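Local coordinates for protein bradyzoite pseudokinase 1 (Toxoplasma gondii, PDB 6M7Z) that regulates the membrane ultrastructure of the parasitophorous vacuole as a divergent kinase that lacks the glycine-rich loop, at residues A150-A155 with A309-Y314. Residues are numbered along the deposited sequence; the frame is centred on the assembly and turned at random.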
# COMPACT_ATOMS: atom_id res chain seq x y z
N ALA A 150 -3.30 14.31 -3.31
CA ALA A 150 -4.64 14.02 -2.83
C ALA A 150 -5.43 13.27 -3.91
O ALA A 150 -6.14 12.33 -3.60
CB ALA A 150 -5.33 15.30 -2.44
N ALA A 151 -5.27 13.68 -5.17
CA ALA A 151 -5.99 13.07 -6.28
C ALA A 151 -5.46 11.63 -6.50
O ALA A 151 -6.25 10.72 -6.74
CB ALA A 151 -5.84 13.92 -7.52
N ASN A 152 -4.13 11.47 -6.42
CA ASN A 152 -3.43 10.17 -6.50
C ASN A 152 -4.00 9.22 -5.43
O ASN A 152 -4.30 8.05 -5.70
CB ASN A 152 -1.92 10.41 -6.42
CG ASN A 152 -1.05 9.23 -6.84
OD1 ASN A 152 -1.37 8.07 -6.57
ND2 ASN A 152 0.08 9.51 -7.48
N MET A 153 -4.23 9.75 -4.22
CA MET A 153 -4.68 8.96 -3.10
C MET A 153 -6.14 8.51 -3.29
O MET A 153 -6.44 7.31 -3.09
CB MET A 153 -4.53 9.72 -1.78
CG MET A 153 -3.10 9.74 -1.24
SD MET A 153 -2.73 11.11 -0.11
CE MET A 153 -3.69 10.61 1.32
N VAL A 154 -7.01 9.43 -3.70
CA VAL A 154 -8.43 9.12 -3.98
C VAL A 154 -8.51 8.08 -5.11
O VAL A 154 -9.28 7.13 -5.03
CB VAL A 154 -9.24 10.38 -4.37
CG1 VAL A 154 -10.67 10.04 -4.76
CG2 VAL A 154 -9.27 11.42 -3.28
N ALA A 155 -7.72 8.28 -6.17
CA ALA A 155 -7.75 7.41 -7.33
C ALA A 155 -7.34 5.99 -6.92
O ALA A 155 -7.91 5.02 -7.40
CB ALA A 155 -6.83 7.94 -8.42
N ALA A 309 1.07 10.21 -12.59
CA ALA A 309 1.27 11.32 -11.67
C ALA A 309 2.59 11.13 -10.91
O ALA A 309 3.00 10.02 -10.60
CB ALA A 309 0.11 11.48 -10.73
N ARG A 310 3.26 12.26 -10.63
CA ARG A 310 4.50 12.31 -9.89
C ARG A 310 4.41 13.49 -8.94
O ARG A 310 5.04 14.53 -9.14
CB ARG A 310 5.68 12.40 -10.86
CG ARG A 310 5.87 11.19 -11.77
CD ARG A 310 6.32 9.96 -11.01
NE ARG A 310 6.60 8.81 -11.88
CZ ARG A 310 5.67 8.04 -12.42
NH1 ARG A 310 4.38 8.26 -12.19
NH2 ARG A 310 6.03 7.03 -13.20
N PRO A 311 3.62 13.36 -7.85
CA PRO A 311 3.37 14.47 -6.94
C PRO A 311 4.63 15.03 -6.23
O PRO A 311 4.58 16.15 -5.72
CB PRO A 311 2.44 13.89 -5.85
CG PRO A 311 1.94 12.57 -6.41
CD PRO A 311 2.97 12.12 -7.42
N PHE A 312 5.72 14.24 -6.20
CA PHE A 312 6.93 14.56 -5.46
C PHE A 312 8.08 15.02 -6.38
O PHE A 312 9.16 15.27 -5.88
CB PHE A 312 7.39 13.37 -4.61
CG PHE A 312 6.51 13.07 -3.42
CD1 PHE A 312 6.63 13.78 -2.25
CD2 PHE A 312 5.54 12.07 -3.49
CE1 PHE A 312 5.81 13.52 -1.16
CE2 PHE A 312 4.71 11.82 -2.41
CZ PHE A 312 4.86 12.53 -1.25
N ARG A 313 7.83 15.19 -7.69
CA ARG A 313 8.78 15.88 -8.59
C ARG A 313 8.60 17.40 -8.47
O ARG A 313 7.50 17.87 -8.25
CB ARG A 313 8.54 15.44 -10.05
CG ARG A 313 9.63 14.54 -10.61
CD ARG A 313 9.26 13.99 -11.97
NE ARG A 313 10.40 13.46 -12.73
CZ ARG A 313 10.31 12.55 -13.70
NH1 ARG A 313 9.17 11.92 -13.93
NH2 ARG A 313 11.37 12.27 -14.43
N TYR A 314 9.69 18.17 -8.62
CA TYR A 314 9.60 19.60 -8.98
C TYR A 314 10.33 19.83 -10.31
O TYR A 314 9.72 19.89 -11.36
CB TYR A 314 10.20 20.53 -7.93
CG TYR A 314 11.62 20.19 -7.53
CD1 TYR A 314 12.67 20.31 -8.42
CD2 TYR A 314 11.91 19.75 -6.24
CE1 TYR A 314 13.97 20.00 -8.05
CE2 TYR A 314 13.20 19.43 -5.86
CZ TYR A 314 14.24 19.55 -6.77
OH TYR A 314 15.51 19.24 -6.39
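N152 sets the amide end of its side chain against the methyl of A309 and the CG-CD edge of the P311 ring, a small overlap where the C-terminal tail meets the helical lobe of a protein-kinase fold. Helix 146-161, which carries N152, probably corresponds to helix αE; residues 309-314 lie in the loop that follows helix 301-306. CG of N152 stands anti to the backbone N (chi1 -165°), which carries the amide off the helix toward the tail. The amide carbon CG of N152 lies 4.5 Å from P311 CG and 4.6 Å from A309 CB, and the side chains of N152 and P311 cross at about a right angle. No hydrogen bond links the two segments: this is van der Waals contact, burying 98 Å² in total.

The case illustrates how an irregular tail can be set against a helix by a few apolar contacts at its start, while R313 and Y314 beyond are poorly ordered. V148 and L149 extend the apolar surface met by P311, whose carbonyl accepts a backbone hydrogen bond from D145. Another flank of the helix packs on F241 of helix 230-248 through A150, M153 and V154. A type I turn from R310 to R313 is closed by R313 N to R310 O at 3.2 Å. R310 NH1 donates to A309 O at 2.7 Å from above the carbonyl plane, with that oxygen lying in the guanidinium plane.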